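Local atomic coordinates of MTH0777 (Methanothermobacter thermautotrophicus, PDB entry 1KJN), a protein that is of unknown function but belongs to the DUF1890 family and adopts a Rossmann-like fold, a six-stranded parallel sheet with helices on both faces. Residues A[69-74]-A[96-101]; A[8-13]-A[77-82]; A[39-44]-A[62-67]. One frame throughout, in Å; residues are numbered along the deposited sequence.

How the contacts relate
All three contacts belong to one parallel sheet and the helices on one of its faces. Contacts 2 and 3, centres about 10 Å apart, share the sheet itself: strands 8-12 and 38-43 are neighbours, probably hydrogen-bonded from Met-11 N to Thr-40 O at 2.8 Å. Contact 1 joins two of the helices packed on the Leu-10 side of the sheet, about 10 Å from contact 2 and 12 Å from contact 3 between centres. Phe-98 CD2 reaches Val-12 CG2 of strand 8-12 (3.6 Å), Leu-74 CD1 meets Tyr-79 CE2 (3.3 Å) in the loop before strand 81-86, and Cys-70 CB approaches Thr-42 OG1 (3.5 Å). With the function unknown, none can be assigned to an active site.

Contact 1: A[69-74]-A[96-101]; sequences SCINEL and VTFAGI
Two neighbouring helices on the same face of a Rossmann-like sheet meet here, helix 67-73 and the residue that follows it, Leu-74, against helix 89-102; Cys-70, Ile-71 and Leu-74 all meet the CD1-CE1-CZ side of the Phe-98 ring. With CG anti to its carbonyl carbon (chi1 -78°), Phe-98 turns its ring across to the shorter helix. Leu-74 brings CD2 to the ring's edge, in the ring plane, 3.4 Å from Phe-98 CD1. The Ile-71 and Phe-98 side chains cross at about a right angle, the CG1 methylene of Ile-71 lying 3.6 Å from Phe-98 CZ. The third neighbour is a sulfur: Cys-70 SG sits 4.9 Å from the Phe-98 ring centroid, 67° off the normal, an oblique sulfur-aromatic approach. Farther along, the CG2 branch of Ile-101 packs on Leu-74 CD2 at 3.9 Å. The same Leu-74 also leans on Leu-102, while Phe-98 and Cys-70 both rest on Leu-10 and Thr-42 of the strands. No hydrogen bond or salt bridge spans the two segments. Cohesion therefore comes from aliphatic branches and one sulfur fitted along one side of the buried Phe-98 ring, with Ile-101 extending the packing through Leu-74.

Contact 2: A[8-13]-A[77-82]; sequences KALMVL and GDYEFL
Tyr-79 carries its ring with CG anti to the carbonyl carbon (chi1 -64°), which sets the ring over Leu-10 CB; Leu-10, its own CG anti to the backbone N (chi1 178°), carries its methyls onward, CD1 coming to the CZ and OH end of the ring. The result is a CH-pi contact, Leu-10 CB standing 3.7 Å from the Tyr-79 centroid and almost on the ring normal. The Lys-8 chain runs past the CD1-CE1 edge of the ring, and only its end reaches round over the other face, NZ hanging 5.0 Å from the Tyr-79 centroid in an off-centre cation-pi approach. The ring thus has an aliphatic carbon close over one face and a more distant ammonium on the other, while its hydroxyl and that of Thr-40 share a weak hydrogen bond. An alanine in place of Tyr-79 would probably open a gap beside Leu-10 and leave the Lys-8 ammonium without its aromatic partner.

The backbones are joined by a parallel pairing. Lys-8 O accepts from Glu-80 N at 2.8 Å, in the carbonyl plane, and only weakly from Phe-81 N at 3.5 Å; next along, Leu-10 N donates to Phe-81 O at 3.0 Å. Glu-80 curls back, and its OE1 takes the Lys-8 N-H at 2.8 Å, nearly along the C-O axis. On one face Ala-9 CB meets Phe-81 CB at 4.0 Å; on the other Val-12 CG2 meets Leu-82 CD1 at 3.9 Å.

Helix 21-34 covers the Met-11 face and helix 89-102 the Leu-10 face, so the chain leaves these two adjacent strands toward opposite sides: the central pair of a Rossmann-like sheet of order 3-2-1-4-5-6, where the winding reverses.

Contact 3: A[39-44]-A[62-67]; sequences VTVTAN and DEMVDL
Leu-67, Val-39 and Thr-40 are among the residues burying most surface where strand 38-43 runs beside strand 63-66; Leu-67 and Val-39 mark the ends of the pairing, with Thr-40 next to Val-39. Leu-67, at the start of the helix that follows, lays its branched end along the chain of Ala-43 and Asn-44, its CG 3.5 Å from Ala-43 CA. Its own N-H bonds to Ala-43 O at 3.2 Å, coming from well above the carbonyl plane. At the far end Val-39 is gripped from both its polar atoms. Val-39 N donates to Asp-62 OD2 at 2.6 Å, using the anti lone pair of the carboxylate, whose OD1 is in a salt bridge with Lys-33. Val-39 O is shared by Asp-62 N at 3.0 Å and Glu-63 N at 3.3 Å.

Thr-40 lies side by side with Glu-63, OG1 closely approaching Glu-63 OE2 at 3.0 Å. The main partner of Glu-63 is Arg-38, in a salt bridge that probably helps balance its charge. The other Thr-40 branch, CG2, reaches Val-65 CG2. Between the ends, Val-41 N donates to Glu-63 O at 2.8 Å and Val-65 N to Val-41 O at 3.0 Å.

Both strands run into helices, Asn-44 and Asp-66 serving as N-caps that bind Ala-47 N and Ser-69 N. With helix 45-54 linking the parallel strands, this is a beta-alpha-beta crossover at the edge of the chain's Rossmann-like sheet.

Contact 1: A[69-74]-A[96-101]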
ATOM      1  N   SER A  69       1.034  -6.586  21.880  1.00 34.66           N
ATOM      2  CA  SER A  69       2.089  -5.934  22.643  1.00 34.92           C
ATOM      3  C   SER A  69       1.635  -4.532  23.045  1.00 34.18           C
ATOM      4  O   SER A  69       1.816  -4.125  24.190  1.00 33.03           O
ATOM      5  CB  SER A  69       3.377  -5.861  21.834  1.00 32.84           C
ATOM      6  OG  SER A  69       3.836  -7.167  21.541  1.00 36.58           O
ATOM      7  N   CYS A  70       1.005  -3.814  22.116  1.00 32.03           N
ATOM      8  CA  CYS A  70       0.536  -2.466  22.409  1.00 27.76           C
ATOM      9  C   CYS A  70      -0.529  -2.518  23.506  1.00 28.41           C
ATOM     10  O   CYS A  70      -0.514  -1.705  24.421  1.00 28.43           O
ATOM     11  CB  CYS A  70      -0.046  -1.810  21.156  1.00 24.83           C
ATOM     12  SG  CYS A  70      -0.501  -0.095  21.386  1.00 16.54           S
ATOM     13  N   ILE A  71      -1.469  -3.450  23.374  1.00 28.66           N
ATOM     14  CA  ILE A  71      -2.547  -3.625  24.341  1.00 36.64           C
ATOM     15  C   ILE A  71      -1.977  -3.917  25.719  1.00 38.12           C
ATOM     16  O   ILE A  71      -2.556  -3.549  26.734  1.00 39.83           O
ATOM     17  CB  ILE A  71      -3.486  -4.799  23.931  1.00 41.08           C
ATOM     18  CG1 ILE A  71      -4.473  -4.342  22.858  1.00 43.58           C
ATOM     19  CG2 ILE A  71      -4.261  -5.339  25.149  1.00 46.29           C
ATOM     20  CD1 ILE A  71      -5.372  -5.451  22.374  1.00 45.81           C
ATOM     21  N   ASN A  72      -0.826  -4.572  25.737  1.00 37.22           N
ATOM     22  CA  ASN A  72      -0.191  -4.945  26.980  1.00 37.93           C
ATOM     23  C   ASN A  72       0.631  -3.841  27.630  1.00 35.36           C
ATOM     24  O   ASN A  72       0.964  -3.939  28.800  1.00 34.49           O
ATOM     25  CB  ASN A  72       0.684  -6.172  26.749  1.00 44.88           C
ATOM     26  CG  ASN A  72       0.603  -7.151  27.888  1.00 52.77           C
ATOM     27  OD1 ASN A  72       1.553  -7.298  28.666  1.00 57.45           O
ATOM     28  ND2 ASN A  72      -0.549  -7.810  28.021  1.00 53.95           N
ATOM     29  N   GLU A  73       0.937  -2.782  26.884  1.00 31.11           N
ATOM     30  CA  GLU A  73       1.749  -1.694  27.414  1.00 31.56           C
ATOM     31  C   GLU A  73       0.996  -0.364  27.544  1.00 25.39           C
ATOM     32  O   GLU A  73       1.444   0.545  28.220  1.00 23.16           O
ATOM     33  CB  GLU A  73       2.961  -1.488  26.493  1.00 42.90           C
ATOM     34  CG  GLU A  73       4.333  -1.667  27.152  1.00 55.11           C
ATOM     35  CD  GLU A  73       4.541  -3.059  27.730  1.00 64.77           C
ATOM     36  OE1 GLU A  73       4.279  -4.057  27.022  1.00 68.71           O
ATOM     37  OE2 GLU A  73       4.976  -3.153  28.899  1.00 66.64           O
ATOM     38  N   LEU A  74      -0.155  -0.268  26.899  1.00 23.84           N
ATOM     39  CA  LEU A  74      -0.931   0.963  26.883  1.00 22.30           C
ATOM     40  C   LEU A  74      -1.616   1.371  28.200  1.00 25.50           C
ATOM     41  O   LEU A  74      -2.124   0.527  28.938  1.00 26.54           O
ATOM     42  CB  LEU A  74      -1.967   0.861  25.764  1.00 20.94           C
ATOM     43  CG  LEU A  74      -2.514   2.128  25.106  1.00 28.35           C
ATOM     44  CD1 LEU A  74      -1.404   2.802  24.295  1.00 25.14           C
ATOM     45  CD2 LEU A  74      -3.686   1.766  24.194  1.00 24.16           C
ATOM     46  N   VAL A  96     -12.533  -0.298  19.928  1.00 20.34           N
ATOM     47  CA  VAL A  96     -13.305  -0.086  21.157  1.00 24.79           C
ATOM     48  C   VAL A  96     -12.387  -0.271  22.362  1.00 18.49           C
ATOM     49  O   VAL A  96     -12.319   0.588  23.243  1.00 22.83           O
ATOM     50  CB  VAL A  96     -14.509  -1.081  21.256  1.00 28.31           C
ATOM     51  CG1 VAL A  96     -15.195  -0.985  22.649  1.00 23.81           C
ATOM     52  CG2 VAL A  96     -15.524  -0.778  20.168  1.00 29.98           C
ATOM     53  N   THR A  97     -11.608  -1.349  22.332  1.00 20.63           N
ATOM     54  CA  THR A  97     -10.696  -1.653  23.426  1.00 19.15           C
ATOM     55  C   THR A  97      -9.672  -0.536  23.586  1.00 23.30           C
ATOM     56  O   THR A  97      -9.476  -0.027  24.683  1.00 21.19           O
ATOM     57  CB  THR A  97      -9.966  -2.993  23.215  1.00 25.47           C
ATOM     58  OG1 THR A  97     -10.921  -4.060  23.103  1.00 23.94           O
ATOM     59  CG2 THR A  97      -9.035  -3.275  24.390  1.00 21.95           C
ATOM     60  N   PHE A  98      -9.034  -0.141  22.490  1.00 18.63           N
ATOM     61  CA  PHE A  98      -8.032   0.910  22.568  1.00 20.37           C
ATOM     62  C   PHE A  98      -8.616   2.233  23.042  1.00 21.89           C
ATOM     63  O   PHE A  98      -7.961   2.988  23.749  1.00 17.99           O
ATOM     64  CB  PHE A  98      -7.339   1.103  21.212  1.00 20.78           C
ATOM     65  CG  PHE A  98      -6.296   0.055  20.903  1.00 26.00           C
ATOM     66  CD1 PHE A  98      -5.103   0.008  21.620  1.00 26.77           C
ATOM     67  CD2 PHE A  98      -6.493  -0.859  19.869  1.00 26.15           C
ATOM     68  CE1 PHE A  98      -4.121  -0.933  21.301  1.00 30.46           C
ATOM     69  CE2 PHE A  98      -5.514  -1.805  19.547  1.00 21.54           C
ATOM     70  CZ  PHE A  98      -4.329  -1.842  20.259  1.00 23.01           C
ATOM     71  N   ALA A  99      -9.851   2.508  22.651  1.00 18.81           N
ATOM     72  CA  ALA A  99     -10.495   3.754  23.039  1.00 25.27           C
ATOM     73  C   ALA A  99     -10.842   3.787  24.520  1.00 23.80           C
ATOM     74  O   ALA A  99     -10.735   4.828  25.143  1.00 26.78           O
ATOM     75  CB  ALA A  99     -11.738   3.999  22.188  1.00 18.66           C
ATOM     76  N   GLY A 100     -11.221   2.638  25.075  1.00 25.45           N
ATOM     77  CA  GLY A 100     -11.585   2.561  26.484  1.00 28.03           C
ATOM     78  C   GLY A 100     -10.390   2.830  27.375  1.00 27.15           C
ATOM     79  O   GLY A 100     -10.514   3.438  28.436  1.00 27.87           O
ATOM     80  N   ILE A 101      -9.223   2.412  26.903  1.00 23.76           N
ATOM     81  CA  ILE A 101      -7.976   2.607  27.616  1.00 23.88           C
ATOM     82  C   ILE A 101      -7.450   4.043  27.495  1.00 26.40           C
ATOM     83  O   ILE A 101      -7.031   4.648  28.486  1.00 23.61           O
ATOM     84  CB  ILE A 101      -6.900   1.660  27.069  1.00 23.50           C
ATOM     85  CG1 ILE A 101      -7.263   0.205  27.390  1.00 22.69           C
ATOM     86  CG2 ILE A 101      -5.507   2.068  27.596  1.00 23.20           C
ATOM     87  CD1 ILE A 101      -6.345  -0.824  26.723  1.00 22.79           C
TER

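Contact 2: A[8-13]-A[77-82]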
ATOM      1  N   LYS A   8       1.253  12.707  20.839  1.00 36.56           N
ATOM      2  CA  LYS A   8       1.434  11.432  20.180  1.00 35.58           C
ATOM      3  C   LYS A   8       0.092  10.891  19.740  1.00 32.45           C
ATOM      4  O   LYS A   8      -0.943  11.132  20.377  1.00 29.87           O
ATOM      5  CB  LYS A   8       2.118  10.444  21.136  1.00 37.72           C
ATOM      6  CG  LYS A   8       3.538  10.872  21.540  1.00 44.03           C
ATOM      7  CD  LYS A   8       4.094  10.047  22.683  1.00 45.93           C
ATOM      8  CE  LYS A   8       4.253   8.586  22.302  1.00 52.72           C
ATOM      9  NZ  LYS A   8       4.483   7.742  23.518  1.00 58.90           N
ATOM     10  N   ALA A   9       0.106  10.205  18.610  1.00 28.78           N
ATOM     11  CA  ALA A   9      -1.108   9.617  18.092  1.00 25.61           C
ATOM     12  C   ALA A   9      -0.897   8.133  17.853  1.00 24.22           C
ATOM     13  O   ALA A   9       0.214   7.688  17.556  1.00 21.66           O
ATOM     14  CB  ALA A   9      -1.534  10.310  16.821  1.00 25.24           C
ATOM     15  N   LEU A  10      -1.945   7.358  18.103  1.00 23.50           N
ATOM     16  CA  LEU A  10      -1.879   5.916  17.881  1.00 25.27           C
ATOM     17  C   LEU A  10      -2.853   5.590  16.762  1.00 23.46           C
ATOM     18  O   LEU A  10      -4.009   6.036  16.775  1.00 17.84           O
ATOM     19  CB  LEU A  10      -2.249   5.123  19.141  1.00 28.29           C
ATOM     20  CG  LEU A  10      -2.250   3.595  19.014  1.00 26.05           C
ATOM     21  CD1 LEU A  10      -0.835   3.114  18.731  1.00 20.28           C
ATOM     22  CD2 LEU A  10      -2.796   2.956  20.301  1.00 20.63           C
HETATM   23  N   MSE A  11      -2.364   4.822  15.794  1.00 17.74           N
HETATM   24  CA  MSE A  11      -3.144   4.418  14.635  1.00 16.60           C
HETATM   25  C   MSE A  11      -3.307   2.905  14.642  1.00 16.95           C
HETATM   26  O   MSE A  11      -2.316   2.162  14.593  1.00 19.79           O
HETATM   27  CB  MSE A  11      -2.443   4.883  13.350  1.00 15.51           C
HETATM   28  CG  MSE A  11      -3.225   4.555  12.082  1.00 23.64           C
HETATM   29 SE   MSE A  11      -2.496   5.424  10.484  1.00 25.17          SE
HETATM   30  CE  MSE A  11      -2.881   7.248  10.975  1.00 23.08           C
ATOM     31  N   VAL A  12      -4.557   2.455  14.641  1.00 18.32           N
ATOM     32  CA  VAL A  12      -4.875   1.020  14.693  1.00 21.59           C
ATOM     33  C   VAL A  12      -5.361   0.528  13.342  1.00 21.51           C
ATOM     34  O   VAL A  12      -6.262   1.135  12.754  1.00 20.84           O
ATOM     35  CB  VAL A  12      -5.980   0.745  15.740  1.00 18.88           C
ATOM     36  CG1 VAL A  12      -6.301  -0.745  15.821  1.00 14.20           C
ATOM     37  CG2 VAL A  12      -5.546   1.284  17.097  1.00 24.53           C
ATOM     38  N   LEU A  13      -4.777  -0.574  12.865  1.00 17.77           N
ATOM     39  CA  LEU A  13      -5.159  -1.133  11.570  1.00 18.69           C
ATOM     40  C   LEU A  13      -5.813  -2.509  11.675  1.00 19.84           C
ATOM     41  O   LEU A  13      -5.503  -3.297  12.573  1.00 16.26           O
ATOM     42  CB  LEU A  13      -3.946  -1.224  10.630  1.00 14.88           C
ATOM     43  CG  LEU A  13      -3.061   0.019  10.507  1.00 23.19           C
ATOM     44  CD1 LEU A  13      -1.917  -0.271   9.535  1.00 21.38           C
ATOM     45  CD2 LEU A  13      -3.867   1.213  10.033  1.00 20.15           C
ATOM     46  N   GLY A  77      -3.481   8.375  28.775  1.00 29.70           N
ATOM     47  CA  GLY A  77      -2.528   9.467  28.721  1.00 29.04           C
ATOM     48  C   GLY A  77      -1.337   9.251  27.800  1.00 29.65           C
ATOM     49  O   GLY A  77      -0.571  10.185  27.550  1.00 31.16           O
ATOM     50  N   ASP A  78      -1.159   8.037  27.291  1.00 27.84           N
ATOM     51  CA  ASP A  78      -0.017   7.777  26.403  1.00 27.79           C
ATOM     52  C   ASP A  78      -0.183   8.386  25.003  1.00 27.26           C
ATOM     53  O   ASP A  78       0.785   8.457  24.238  1.00 29.75           O
ATOM     54  CB  ASP A  78       0.256   6.274  26.264  1.00 27.26           C
ATOM     55  CG  ASP A  78       0.778   5.630  27.549  1.00 27.59           C
ATOM     56  OD1 ASP A  78       1.191   6.331  28.496  1.00 30.23           O
ATOM     57  OD2 ASP A  78       0.791   4.391  27.594  1.00 22.62           O
ATOM     58  N   TYR A  79      -1.403   8.790  24.661  1.00 23.38           N
ATOM     59  CA  TYR A  79      -1.676   9.375  23.348  1.00 26.15           C
ATOM     60  C   TYR A  79      -2.770  10.438  23.427  1.00 26.07           C
ATOM     61  O   TYR A  79      -3.713  10.306  24.193  1.00 25.82           O
ATOM     62  CB  TYR A  79      -2.095   8.285  22.349  1.00 24.78           C
ATOM     63  CG  TYR A  79      -1.011   7.266  22.049  1.00 30.39           C
ATOM     64  CD1 TYR A  79      -0.082   7.494  21.035  1.00 29.08           C
ATOM     65  CD2 TYR A  79      -0.894   6.096  22.793  1.00 27.04           C
ATOM     66  CE1 TYR A  79       0.928   6.598  20.770  1.00 28.43           C
ATOM     67  CE2 TYR A  79       0.130   5.178  22.531  1.00 30.24           C
ATOM     68  CZ  TYR A  79       1.036   5.443  21.516  1.00 30.00           C
ATOM     69  OH  TYR A  79       2.054   4.566  21.244  1.00 32.47           O
ATOM     70  N   GLU A  80      -2.636  11.477  22.609  1.00 29.01           N
ATOM     71  CA  GLU A  80      -3.586  12.581  22.556  1.00 33.22           C
ATOM     72  C   GLU A  80      -4.626  12.390  21.441  1.00 32.16           C
ATOM     73  O   GLU A  80      -5.620  13.108  21.372  1.00 29.89           O
ATOM     74  CB  GLU A  80      -2.831  13.904  22.353  1.00 38.38           C
ATOM     75  CG  GLU A  80      -2.047  14.407  23.576  1.00 48.26           C
ATOM     76  CD  GLU A  80      -0.966  13.440  24.066  1.00 58.50           C
ATOM     77  OE1 GLU A  80      -0.027  13.145  23.298  1.00 60.61           O
ATOM     78  OE2 GLU A  80      -1.043  12.977  25.229  1.00 63.15           O
ATOM     79  N   PHE A  81      -4.385  11.424  20.564  1.00 27.24           N
ATOM     80  CA  PHE A  81      -5.303  11.152  19.462  1.00 25.97           C
ATOM     81  C   PHE A  81      -5.273   9.669  19.101  1.00 21.55           C
ATOM     82  O   PHE A  81      -4.222   9.053  19.108  1.00 20.64           O
ATOM     83  CB  PHE A  81      -4.927  11.997  18.237  1.00 20.25           C
ATOM     84  CG  PHE A  81      -5.905  11.875  17.097  1.00 27.01           C
ATOM     85  CD1 PHE A  81      -5.510  11.330  15.867  1.00 24.24           C
ATOM     86  CD2 PHE A  81      -7.228  12.297  17.251  1.00 25.66           C
ATOM     87  CE1 PHE A  81      -6.433  11.200  14.809  1.00 28.62           C
ATOM     88  CE2 PHE A  81      -8.161  12.174  16.200  1.00 25.71           C
ATOM     89  CZ  PHE A  81      -7.764  11.631  14.978  1.00 25.48           C
ATOM     90  N   LEU A  82      -6.432   9.117  18.757  1.00 22.13           N
ATOM     91  CA  LEU A  82      -6.543   7.712  18.386  1.00 21.14           C
ATOM     92  C   LEU A  82      -7.314   7.562  17.074  1.00 20.94           C
ATOM     93  O   LEU A  82      -8.440   8.039  16.934  1.00 17.23           O
ATOM     94  CB  LEU A  82      -7.253   6.920  19.504  1.00 23.80           C
ATOM     95  CG  LEU A  82      -7.659   5.458  19.271  1.00 21.28           C
ATOM     96  CD1 LEU A  82      -6.442   4.592  18.916  1.00 14.79           C
ATOM     97  CD2 LEU A  82      -8.361   4.934  20.515  1.00 14.39           C
TER

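Contact 3: A[39-44]-A[62-67]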
ATOM      1  N   VAL A  39       3.640   9.618  15.377  1.00 23.57           N
ATOM      2  CA  VAL A  39       2.640   8.585  15.138  1.00 23.53           C
ATOM      3  C   VAL A  39       3.099   7.164  15.313  1.00 23.46           C
ATOM      4  O   VAL A  39       4.043   6.717  14.666  1.00 20.63           O
ATOM      5  CB  VAL A  39       2.040   8.659  13.705  1.00 25.21           C
ATOM      6  CG1 VAL A  39       0.857   7.686  13.581  1.00 19.32           C
ATOM      7  CG2 VAL A  39       1.607  10.075  13.364  1.00 18.97           C
ATOM      8  N   THR A  40       2.350   6.429  16.122  1.00 19.69           N
ATOM      9  CA  THR A  40       2.637   5.024  16.338  1.00 18.13           C
ATOM     10  C   THR A  40       1.573   4.220  15.606  1.00 17.55           C
ATOM     11  O   THR A  40       0.380   4.500  15.723  1.00 19.00           O
ATOM     12  CB  THR A  40       2.596   4.661  17.831  1.00 18.35           C
ATOM     13  OG1 THR A  40       3.685   5.298  18.513  1.00 18.15           O
ATOM     14  CG2 THR A  40       2.681   3.143  18.023  1.00 14.42           C
ATOM     15  N   VAL A  41       2.006   3.242  14.825  1.00 16.41           N
ATOM     16  CA  VAL A  41       1.086   2.372  14.094  1.00 17.15           C
ATOM     17  C   VAL A  41       1.076   1.003  14.785  1.00 21.04           C
ATOM     18  O   VAL A  41       2.142   0.454  15.116  1.00 21.70           O
ATOM     19  CB  VAL A  41       1.530   2.178  12.621  1.00 21.71           C
ATOM     20  CG1 VAL A  41       0.612   1.190  11.921  1.00 17.40           C
ATOM     21  CG2 VAL A  41       1.540   3.521  11.868  1.00 22.49           C
ATOM     22  N   THR A  42      -0.111   0.446  14.997  1.00 17.85           N
ATOM     23  CA  THR A  42      -0.208  -0.866  15.636  1.00 22.82           C
ATOM     24  C   THR A  42      -1.181  -1.732  14.843  1.00 24.52           C
ATOM     25  O   THR A  42      -2.247  -1.265  14.446  1.00 22.74           O
ATOM     26  CB  THR A  42      -0.655  -0.755  17.128  1.00 27.13           C
ATOM     27  OG1 THR A  42      -0.661  -2.058  17.724  1.00 28.48           O
ATOM     28  CG2 THR A  42      -2.059  -0.137  17.250  1.00 21.21           C
ATOM     29  N   ALA A  43      -0.781  -2.976  14.572  1.00 25.19           N
ATOM     30  CA  ALA A  43      -1.593  -3.899  13.789  1.00 24.73           C
ATOM     31  C   ALA A  43      -1.006  -5.317  13.813  1.00 26.75           C
ATOM     32  O   ALA A  43      -0.024  -5.578  14.525  1.00 21.66           O
ATOM     33  CB  ALA A  43      -1.677  -3.405  12.350  1.00 20.04           C
ATOM     34  N   ASN A  44      -1.624  -6.219  13.040  1.00 27.86           N
ATOM     35  CA  ASN A  44      -1.197  -7.615  12.960  1.00 30.11           C
ATOM     36  C   ASN A  44       0.068  -7.712  12.107  1.00 31.15           C
ATOM     37  O   ASN A  44       0.383  -6.787  11.370  1.00 32.16           O
ATOM     38  CB  ASN A  44      -2.353  -8.545  12.464  1.00 30.65           C
ATOM     39  CG  ASN A  44      -2.612  -8.480  10.928  1.00 39.14           C
ATOM     40  OD1 ASN A  44      -1.979  -7.719  10.196  1.00 38.17           O
ATOM     41  ND2 ASN A  44      -3.553  -9.313  10.451  1.00 36.85           N
ATOM     42  N   ASP A  62       6.413   6.915  12.866  1.00 27.82           N
ATOM     43  CA  ASP A  62       7.524   7.007  13.800  1.00 32.78           C
ATOM     44  C   ASP A  62       7.852   5.730  14.543  1.00 35.14           C
ATOM     45  O   ASP A  62       9.020   5.424  14.815  1.00 35.00           O
ATOM     46  CB  ASP A  62       7.246   8.139  14.785  1.00 32.08           C
ATOM     47  CG  ASP A  62       7.018   9.455  14.076  1.00 31.43           C
ATOM     48  OD1 ASP A  62       7.977   9.953  13.459  1.00 27.43           O
ATOM     49  OD2 ASP A  62       5.875   9.962  14.082  1.00 31.00           O
ATOM     50  N   GLU A  63       6.814   4.967  14.836  1.00 34.12           N
ATOM     51  CA  GLU A  63       6.974   3.741  15.580  1.00 35.22           C
ATOM     52  C   GLU A  63       5.899   2.750  15.155  1.00 34.60           C
ATOM     53  O   GLU A  63       4.843   3.132  14.645  1.00 32.67           O
ATOM     54  CB  GLU A  63       6.842   4.073  17.075  1.00 34.65           C
ATOM     55  CG  GLU A  63       7.141   2.923  18.016  1.00 43.72           C
ATOM     56  CD  GLU A  63       6.905   3.260  19.481  1.00 47.95           C
ATOM     57  OE1 GLU A  63       7.395   2.494  20.338  1.00 52.07           O
ATOM     58  OE2 GLU A  63       6.207   4.262  19.787  1.00 50.17           O
HETATM   59  N   MSE A  64       6.180   1.473  15.364  1.00 33.57           N
HETATM   60  CA  MSE A  64       5.245   0.408  15.043  1.00 32.44           C
HETATM   61  C   MSE A  64       5.340  -0.691  16.084  1.00 30.99           C
HETATM   62  O   MSE A  64       6.437  -1.096  16.442  1.00 27.67           O
HETATM   63  CB  MSE A  64       5.528  -0.154  13.666  1.00 34.67           C
HETATM   64  CG  MSE A  64       4.921   0.682  12.571  1.00 39.04           C
HETATM   65 SE   MSE A  64       5.171  -0.224  10.949  1.00 39.40          SE
HETATM   66  CE  MSE A  64       7.075   0.047  10.883  1.00 36.41           C
ATOM     67  N   VAL A  65       4.186  -1.180  16.537  1.00 30.63           N
ATOM     68  CA  VAL A  65       4.102  -2.204  17.571  1.00 29.63           C
ATOM     69  C   VAL A  65       2.956  -3.168  17.264  1.00 29.42           C
ATOM     70  O   VAL A  65       1.904  -2.744  16.805  1.00 27.23           O
ATOM     71  CB  VAL A  65       3.757  -1.576  18.943  1.00 32.50           C
ATOM     72  CG1 VAL A  65       4.013  -2.566  20.067  1.00 36.59           C
ATOM     73  CG2 VAL A  65       4.528  -0.300  19.166  1.00 39.98           C
ATOM     74  N   ASP A  66       3.152  -4.449  17.573  1.00 25.44           N
ATOM     75  CA  ASP A  66       2.127  -5.478  17.370  1.00 28.12           C
ATOM     76  C   ASP A  66       0.889  -5.193  18.248  1.00 24.37           C
ATOM     77  O   ASP A  66       1.003  -4.627  19.340  1.00 22.61           O
ATOM     78  CB  ASP A  66       2.746  -6.858  17.658  1.00 31.04           C
ATOM     79  CG  ASP A  66       1.752  -7.855  18.195  1.00 38.71           C
ATOM     80  OD1 ASP A  66       1.698  -7.998  19.434  1.00 39.30           O
ATOM     81  OD2 ASP A  66       1.024  -8.492  17.395  1.00 48.00           O
ATOM     82  N   LEU A  67      -0.295  -5.558  17.763  1.00 26.32           N
ATOM     83  CA  LEU A  67      -1.541  -5.302  18.504  1.00 28.10           C
ATOM     84  C   LEU A  67      -1.538  -5.724  19.964  1.00 29.89           C
ATOM     85  O   LEU A  67      -1.820  -4.916  20.844  1.00 28.79           O
ATOM     86  CB  LEU A  67      -2.732  -5.959  17.813  1.00 28.57           C
ATOM     87  CG  LEU A  67      -3.252  -5.328  16.529  1.00 32.16           C
ATOM     88  CD1 LEU A  67      -4.149  -6.317  15.800  1.00 38.64           C
ATOM     89  CD2 LEU A  67      -3.995  -4.054  16.848  1.00 24.30           C
TER